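Local coordinates for amino acid adenylation domain-containing protein (Bacillus stratosphericus LAMA 585, PDB 6ULY) that probably activates an alpha-keto acid as its acyl adenylate, serving as the adenylation domain of a nonribosomal depsipeptide synthetase module, at residues Q137-A140 and F141-H144; A117-L120 and L121-L125; T361-T364 and E365-P369; A198-K201 and G202-A206. All coordinates share one frame; numbering follows the deposited sequence.

Contact 1. Residues Q137-A140 and F141-H144; sequences QGLA and FLWH
Leu139 and Trp143 lie side by side and point the same way, the leucine spread over one face of the indole. Its CB stands 4.0 Å from the centroid of the six-membered ring of Trp143, only 7° off the ring normal, a CH-pi contact in the strict sense. Farther out, Leu139 CD1 rests against Trp143 CH2 at 3.7 Å. In Trp143 CG is anti to the carbonyl carbon (chi1 -62°), which lays the ring back along the preceding turn against this leucine. Leu139 CD2 also lies over the indole and reaches CD1 of Leu142 at 4.1 Å. The side chains spring from the short helix 139-142 and the residue after it; the helix ends in a Schellman motif with His144, at positive phi, as the first residue to leave helical geometry. Trp143 N donates to Leu139 O at 2.8 Å, joining by backbone the pair that already meets by side chain. Gly138 O accepts two bonds: Leu142 N lies in its carbonyl plane, whereas Phe141 N sits well above it. Val111 of helix 109-120 packs against Leu139, Leu142 and Trp143, while His115 meets the indole edge-to-face. His144 faces the second subunit, and its NE2 is hydrogen-bonded to Gln398 of that subunit.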
# COMPACT_ATOMS: atom_id res chain seq x y z
N GLN A 137 -13.77 -8.37 -24.07
CA GLN A 137 -14.31 -7.22 -24.79
C GLN A 137 -15.28 -6.42 -23.94
O GLN A 137 -15.48 -5.23 -24.19
CB GLN A 137 -14.99 -7.67 -26.09
CG GLN A 137 -14.01 -7.97 -27.22
CD GLN A 137 -14.68 -8.57 -28.44
OE1 GLN A 137 -15.75 -9.18 -28.35
NE2 GLN A 137 -14.06 -8.41 -29.60
N GLY A 138 -15.89 -7.05 -22.93
CA GLY A 138 -16.80 -6.33 -22.05
C GLY A 138 -16.13 -5.23 -21.25
O GLY A 138 -16.82 -4.32 -20.77
N LEU A 139 -14.80 -5.28 -21.11
CA LEU A 139 -14.09 -4.23 -20.39
C LEU A 139 -14.27 -2.87 -21.04
O LEU A 139 -14.06 -1.85 -20.37
CB LEU A 139 -12.60 -4.59 -20.31
CG LEU A 139 -12.28 -5.88 -19.55
CD1 LEU A 139 -10.82 -6.25 -19.71
CD2 LEU A 139 -12.65 -5.74 -18.08
N ALA A 140 -14.63 -2.82 -22.32
CA ALA A 140 -14.85 -1.54 -22.98
C ALA A 140 -15.99 -0.77 -22.33
O ALA A 140 -15.96 0.46 -22.25
CB ALA A 140 -15.14 -1.76 -24.47
N PHE A 141 -17.02 -1.49 -21.86
CA PHE A 141 -18.12 -0.85 -21.15
C PHE A 141 -17.78 -0.65 -19.68
O PHE A 141 -18.13 0.39 -19.10
CB PHE A 141 -19.40 -1.68 -21.30
CG PHE A 141 -19.95 -1.70 -22.70
CD1 PHE A 141 -21.00 -0.87 -23.06
CD2 PHE A 141 -19.43 -2.56 -23.65
CE1 PHE A 141 -21.52 -0.90 -24.34
CE2 PHE A 141 -19.94 -2.59 -24.94
CZ PHE A 141 -20.99 -1.76 -25.28
N LEU A 142 -17.11 -1.62 -19.06
CA LEU A 142 -16.76 -1.49 -17.65
C LEU A 142 -15.83 -0.31 -17.41
O LEU A 142 -15.96 0.40 -16.41
CB LEU A 142 -16.10 -2.78 -17.15
CG LEU A 142 -17.00 -3.87 -16.56
CD1 LEU A 142 -16.16 -5.03 -16.05
CD2 LEU A 142 -17.87 -3.32 -15.45
N TRP A 143 -14.88 -0.09 -18.32
CA TRP A 143 -13.90 0.97 -18.18
C TRP A 143 -14.31 2.26 -18.88
O TRP A 143 -13.56 3.24 -18.84
CB TRP A 143 -12.54 0.50 -18.72
CG TRP A 143 -11.98 -0.68 -17.99
CD1 TRP A 143 -12.44 -1.21 -16.81
CD2 TRP A 143 -10.86 -1.49 -18.38
NE1 TRP A 143 -11.67 -2.29 -16.44
CE2 TRP A 143 -10.70 -2.48 -17.39
CE3 TRP A 143 -9.98 -1.47 -19.46
CZ2 TRP A 143 -9.69 -3.44 -17.45
CZ3 TRP A 143 -8.98 -2.43 -19.53
CH2 TRP A 143 -8.85 -3.40 -18.52
N HIS A 144 -15.48 2.27 -19.53
CA HIS A 144 -15.98 3.45 -20.23
C HIS A 144 -14.90 4.05 -21.12
O HIS A 144 -14.53 5.22 -21.01
CB HIS A 144 -16.52 4.48 -19.23
CG HIS A 144 -17.63 3.96 -18.37
ND1 HIS A 144 -18.95 3.97 -18.78
CD2 HIS A 144 -17.62 3.40 -17.14
CE1 HIS A 144 -19.70 3.44 -17.83
NE2 HIS A 144 -18.92 3.09 -16.83

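Contact 2. Residues A117-L120 and L121-L125; sequences AWKL and LEHPL. With SO4 (sulfate ion), chain J.
Ala117 O takes the N-H of Leu121 at 2.9 Å, the last ordinary helical bond before helix 109-120 runs out, and CG of the same leucine lies against this oxygen. Next comes Trp118, whose carbonyl O accepts from His123 N at 3.0 Å and whose indole carries the histidine over one face. With CG anti to the backbone N (chi1 172°), the indole extends beneath His123: ND1 approaches CH2 of Trp118 to 3.2 Å, the two planes oblique at 36°. His123 CA lies over the five-membered ring, and Pro124 CD touches Trp118 CD1 at 3.6 Å. In the plane of the indole, a water bridges Trp118 NE1, whose N-H it accepts, and Pro124 O. Lys119 O binds Glu122 N at 3.0 Å; together with His123 N to Trp118 O this makes a Schellman motif, with Glu122, at positive phi, as its C-prime residue. The extended Lys119 side chain brings NZ to O2 of a sulfate at 3.1 Å. His115 binds the same ion, probably from the crystallisation liquor, and the two mark a spot able to hold an anion, where the sulfate would if anything favour positive charge.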
# COMPACT_ATOMS: atom_id res chain seq x y z
N ALA A 117 -2.85 -1.49 -14.68
CA ALA A 117 -1.73 -1.88 -15.52
C ALA A 117 -1.98 -1.53 -16.98
O ALA A 117 -1.08 -1.04 -17.68
CB ALA A 117 -1.46 -3.37 -15.37
N TRP A 118 -3.20 -1.78 -17.46
CA TRP A 118 -3.52 -1.48 -18.85
C TRP A 118 -3.30 0.00 -19.15
O TRP A 118 -2.69 0.36 -20.16
CB TRP A 118 -4.96 -1.89 -19.14
CG TRP A 118 -5.49 -1.48 -20.47
CD1 TRP A 118 -5.26 -2.09 -21.67
CD2 TRP A 118 -6.39 -0.39 -20.73
NE1 TRP A 118 -5.94 -1.43 -22.67
CE2 TRP A 118 -6.64 -0.39 -22.12
CE3 TRP A 118 -6.99 0.58 -19.93
CZ2 TRP A 118 -7.47 0.55 -22.72
CZ3 TRP A 118 -7.81 1.52 -20.53
CH2 TRP A 118 -8.05 1.49 -21.91
N LYS A 119 -3.77 0.87 -18.26
CA LYS A 119 -3.57 2.31 -18.43
C LYS A 119 -2.11 2.69 -18.26
O LYS A 119 -1.61 3.58 -18.96
CB LYS A 119 -4.45 3.08 -17.44
CG LYS A 119 -4.41 4.59 -17.59
CD LYS A 119 -5.44 5.26 -16.69
CE LYS A 119 -5.39 6.79 -16.82
NZ LYS A 119 -6.41 7.47 -15.96
N LEU A 120 -1.41 2.05 -17.32
CA LEU A 120 0.01 2.35 -17.13
C LEU A 120 0.81 2.05 -18.38
O LEU A 120 1.79 2.74 -18.68
CB LEU A 120 0.56 1.57 -15.94
CG LEU A 120 1.95 1.97 -15.47
CD1 LEU A 120 1.95 3.43 -15.00
CD2 LEU A 120 2.44 1.05 -14.36
N LEU A 121 0.41 1.02 -19.13
CA LEU A 121 1.09 0.62 -20.36
C LEU A 121 0.54 1.34 -21.59
O LEU A 121 0.84 0.92 -22.71
CB LEU A 121 0.96 -0.89 -20.54
CG LEU A 121 1.68 -1.72 -19.47
CD1 LEU A 121 1.14 -3.14 -19.41
CD2 LEU A 121 3.17 -1.74 -19.74
N GLU A 122 -0.24 2.40 -21.40
CA GLU A 122 -0.76 3.20 -22.51
C GLU A 122 -1.60 2.36 -23.46
O GLU A 122 -1.38 2.32 -24.67
CB GLU A 122 0.38 3.91 -23.25
CG GLU A 122 1.08 4.97 -22.41
CD GLU A 122 2.20 5.67 -23.16
OE1 GLU A 122 2.67 5.12 -24.18
OE2 GLU A 122 2.61 6.77 -22.73
N HIS A 123 -2.60 1.67 -22.90
CA HIS A 123 -3.63 1.01 -23.68
C HIS A 123 -3.04 0.03 -24.68
O HIS A 123 -3.22 0.20 -25.89
CB HIS A 123 -4.48 2.05 -24.42
CG HIS A 123 -4.94 3.18 -23.55
ND1 HIS A 123 -5.30 3.00 -22.23
CD2 HIS A 123 -5.10 4.50 -23.81
CE1 HIS A 123 -5.67 4.16 -21.72
NE2 HIS A 123 -5.56 5.09 -22.66
N PRO A 124 -2.33 -1.00 -24.22
CA PRO A 124 -1.79 -1.99 -25.15
C PRO A 124 -2.86 -2.94 -25.66
O PRO A 124 -3.89 -3.16 -25.03
CB PRO A 124 -0.75 -2.74 -24.30
CG PRO A 124 -1.29 -2.63 -22.91
CD PRO A 124 -1.98 -1.30 -22.83
N LEU A 125 -2.59 -3.51 -26.83
CA LEU A 125 -3.45 -4.56 -27.35
C LEU A 125 -3.57 -5.67 -26.33
O LEU A 125 -2.57 -6.14 -25.78
CB LEU A 125 -2.89 -5.11 -28.67
CG LEU A 125 -3.53 -6.40 -29.20
CD1 LEU A 125 -4.97 -6.14 -29.63
CD2 LEU A 125 -2.72 -6.98 -30.34
S SO4 J . -8.93 5.80 -18.92
O1 SO4 J . -9.42 6.98 -19.61
O2 SO4 J . -8.70 6.14 -17.54
O3 SO4 J . -9.92 4.75 -18.99
O4 SO4 J . -7.71 5.36 -19.56
O HOH W 1 -6.27 -2.11 -25.55

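Contact 3. Residues T361-T364 and E365-P369; sequences TSLT and EQLRP
The guanidinium of Arg368, whose aliphatic stem packs on Ser362, has one carboxylate oxygen of Glu365, OE1, off toward the rim of one face, 4.1 Å above the plane. That approach, between two residues of 365-369, is long and makes no salt bridge, although the opposite charges may attract one another through space. The stem packs more closely: CB of Arg368 lies 3.7 Å from Ser362 OG, and CG and CD run past CB of the same serine.

Ser362 is the residue around which the turn is organised. Its OG stands between the backbone N and the carbonyl carbon (chi1 62°), a rotamer that turns the hydroxyl toward the returning chain. There it accepts from Arg368 N at 3.0 Å in a nearly straight bond, with an N-H...O angle of 162°. The hydroxyl is also hydrogen-bonded to Glu359 O, so this buried oxygen ties Arg368 to Glu359 at the end of strand 355-359. The serine carbonyl has its own partner, Glu365 N at 3.0 Å, which comes from well above the carbonyl plane. This bond from residue i+3 back to residue i closes a beta turn over Ser362-Glu365.

On another flank Leu363 and Leu367 meet at an angle through their CD2 methyls, 3.9 Å apart. Leu367 CD2 also slides under the serine carbonyl, 3.6 Å from Ser362 O.

The whole loop connects strand 355-359 to strand 377-381. Backbone bonds tie Arg368 to Glu359 and Leu367 to Asp405, Ile407 packs on both leucines, and Tyr471 of helix 470-477 meets Leu363 and Thr364.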
# COMPACT_ATOMS: atom_id res chain seq x y z
N THR A 361 11.91 -18.23 22.62
CA THR A 361 12.47 -17.11 23.36
C THR A 361 13.60 -16.43 22.59
O THR A 361 13.82 -15.23 22.75
CB THR A 361 12.98 -17.58 24.72
OG1 THR A 361 11.88 -18.05 25.51
CG2 THR A 361 13.69 -16.45 25.45
N SER A 362 14.31 -17.18 21.75
CA SER A 362 15.51 -16.69 21.09
C SER A 362 15.25 -16.10 19.72
O SER A 362 16.20 -15.75 19.01
CB SER A 362 16.53 -17.83 20.97
OG SER A 362 16.03 -18.88 20.17
N LEU A 363 13.98 -15.96 19.32
CA LEU A 363 13.68 -15.47 17.98
C LEU A 363 14.22 -14.05 17.76
O LEU A 363 14.58 -13.70 16.63
CB LEU A 363 12.18 -15.51 17.73
CG LEU A 363 11.60 -16.92 17.54
CD1 LEU A 363 10.09 -16.87 17.42
CD2 LEU A 363 12.21 -17.58 16.32
N THR A 364 14.27 -13.24 18.81
CA THR A 364 14.74 -11.86 18.71
C THR A 364 16.24 -11.72 18.92
O THR A 364 16.75 -10.59 18.87
CB THR A 364 14.00 -10.98 19.72
OG1 THR A 364 14.19 -11.51 21.04
CG2 THR A 364 12.51 -10.93 19.41
N GLU A 365 16.95 -12.81 19.15
CA GLU A 365 18.38 -12.77 19.41
C GLU A 365 19.07 -13.82 18.55
O GLU A 365 18.55 -14.27 17.52
CB GLU A 365 18.66 -12.99 20.90
CG GLU A 365 17.88 -12.08 21.84
CD GLU A 365 18.11 -12.42 23.30
OE1 GLU A 365 18.40 -13.60 23.60
OE2 GLU A 365 18.01 -11.51 24.16
N GLN A 366 20.27 -14.22 18.96
CA GLN A 366 20.91 -15.38 18.35
C GLN A 366 20.02 -16.60 18.55
O GLN A 366 19.69 -16.96 19.68
CB GLN A 366 22.29 -15.61 18.97
CG GLN A 366 23.04 -16.78 18.37
CD GLN A 366 24.43 -16.94 18.96
OE1 GLN A 366 24.78 -18.01 19.45
NE2 GLN A 366 25.22 -15.87 18.92
N LEU A 367 19.60 -17.21 17.44
CA LEU A 367 18.69 -18.35 17.52
C LEU A 367 19.34 -19.50 18.27
O LEU A 367 20.49 -19.87 18.01
CB LEU A 367 18.29 -18.79 16.11
CG LEU A 367 17.48 -17.77 15.31
CD1 LEU A 367 17.36 -18.20 13.86
CD2 LEU A 367 16.10 -17.57 15.93
N ARG A 368 18.60 -20.07 19.21
CA ARG A 368 19.10 -21.15 20.05
C ARG A 368 18.42 -22.46 19.65
O ARG A 368 17.21 -22.61 19.87
CB ARG A 368 18.85 -20.85 21.53
CG ARG A 368 19.76 -19.75 22.08
CD ARG A 368 19.25 -19.17 23.39
NE ARG A 368 20.18 -18.18 23.94
CZ ARG A 368 19.92 -17.40 24.99
NH1 ARG A 368 18.76 -17.49 25.61
NH2 ARG A 368 20.83 -16.53 25.40
N PRO A 369 19.14 -23.41 19.06
CA PRO A 369 18.48 -24.65 18.63
C PRO A 369 17.81 -25.37 19.79
O PRO A 369 18.18 -25.21 20.96
CB PRO A 369 19.63 -25.48 18.05
CG PRO A 369 20.66 -24.48 17.65
CD PRO A 369 20.55 -23.37 18.65

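Contact 4. Residues A198-K201 and G202-A206; sequences ANVK and GTVAA
Thr203 and Asn199 approach one another through two complementary rotamers. In Thr203 OG1 is anti to the carbonyl carbon (chi1 -69°), folded back toward the preceding turn; in Asn199 CG is anti to the backbone N (chi1 -176°), bringing the amide oxygen round to the same place. The threonine hydroxyl OG1 therefore lies 2.9 Å from Asn199 O and 3.1 Å from Asn199 OD1. Asn199 O also accepts the N-H of Thr203 at 2.7 Å.

One residue farther along, Val204 N donates to Val200 O at 2.8 Å, nearly along the C=O axis. CG2 of Val204 lies close by, 3.1 Å from that same Val200 O, and reaches CG1 of Val200 at 4.3 Å, a looser methyl contact. Gly202 N to Ala198 O and Ala205 N to Lys201 O continue the i to i+4 pattern of a regular alpha-helix.

The polar side chains of the first segment are held by other parts of the chain. Asn199 ND2 donates to Ala339 O, and Lys201 NZ, at the end of an extended chain, is gripped by the carbonyls of Val11, Gln13 and Ala15. Helix 193-207 packs on both strand 338-342, where Val340 and Phe342 meet Asn199 and Thr203, and helix 224-237, whose Val228 touches Asn199 and whose Tyr236 covers Val200 and Lys201.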
# COMPACT_ATOMS: atom_id res chain seq x y z
N ALA A 198 19.73 -15.36 -16.63
CA ALA A 198 20.64 -15.56 -15.51
C ALA A 198 20.01 -16.43 -14.43
O ALA A 198 20.68 -17.29 -13.85
CB ALA A 198 21.05 -14.20 -14.92
N ASN A 199 18.72 -16.22 -14.16
CA ASN A 199 18.02 -17.10 -13.23
C ASN A 199 17.88 -18.50 -13.81
O ASN A 199 18.08 -19.50 -13.10
CB ASN A 199 16.65 -16.52 -12.90
CG ASN A 199 15.91 -17.35 -11.87
OD1 ASN A 199 15.44 -18.45 -12.16
ND2 ASN A 199 15.80 -16.83 -10.66
N VAL A 200 17.54 -18.60 -15.09
CA VAL A 200 17.42 -19.91 -15.73
C VAL A 200 18.73 -20.67 -15.62
O VAL A 200 18.77 -21.83 -15.19
CB VAL A 200 16.98 -19.75 -17.19
CG1 VAL A 200 17.29 -21.00 -17.98
CG2 VAL A 200 15.49 -19.42 -17.27
N LYS A 201 19.84 -20.01 -15.99
CA LYS A 201 21.13 -20.69 -15.97
C LYS A 201 21.55 -21.04 -14.55
O LYS A 201 22.09 -22.12 -14.30
CB LYS A 201 22.18 -19.83 -16.66
CG LYS A 201 21.89 -19.62 -18.14
CD LYS A 201 22.83 -18.62 -18.79
CE LYS A 201 22.55 -18.51 -20.28
NZ LYS A 201 23.39 -17.49 -20.94
N GLY A 202 21.32 -20.13 -13.60
CA GLY A 202 21.59 -20.46 -12.21
C GLY A 202 20.73 -21.61 -11.73
O GLY A 202 21.20 -22.51 -11.03
N THR A 203 19.44 -21.60 -12.09
CA THR A 203 18.53 -22.66 -11.66
C THR A 203 18.93 -24.00 -12.26
O THR A 203 18.91 -25.03 -11.56
CB THR A 203 17.10 -22.30 -12.04
OG1 THR A 203 16.65 -21.20 -11.24
CG2 THR A 203 16.16 -23.49 -11.85
N VAL A 204 19.30 -24.02 -13.54
CA VAL A 204 19.71 -25.27 -14.18
C VAL A 204 20.94 -25.84 -13.51
O VAL A 204 21.04 -27.06 -13.28
CB VAL A 204 19.94 -25.03 -15.69
CG1 VAL A 204 20.63 -26.25 -16.32
CG2 VAL A 204 18.63 -24.73 -16.39
N ALA A 205 21.91 -24.99 -13.17
CA ALA A 205 23.16 -25.47 -12.58
C ALA A 205 22.94 -26.00 -11.16
O ALA A 205 23.53 -27.02 -10.78
CB ALA A 205 24.20 -24.36 -12.56
N ALA A 206 22.12 -25.32 -10.37
CA ALA A 206 21.90 -25.75 -8.99
C ALA A 206 21.12 -27.06 -8.93
O ALA A 206 21.41 -27.92 -8.09
CB ALA A 206 21.18 -24.66 -8.20

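Overall arrangement
Along the chain the order is contact 2, contact 1, contact 4, contact 3, and all four belong to the AMP-binding part of the chain. Contacts 1 and 2 form one cluster, their centres 14 Å apart: Trp143, just after helix 139-142, packs on Trp118 of helix 109-120, and both contacts reach the second subunit. Contact 4, in helix 193-207, lies about 32 Å centre to centre from contact 2, with the Asn199 side chain about 7 Å from the bound keto acyl adenylate. Contact 3 is across the chain's centre from contacts 1 and 2, about 54 and 48 Å away between centres. Contacts 1 and 2 are thus helix ends, contact 3 a loop turn and contact 4 a mid-helix stretch.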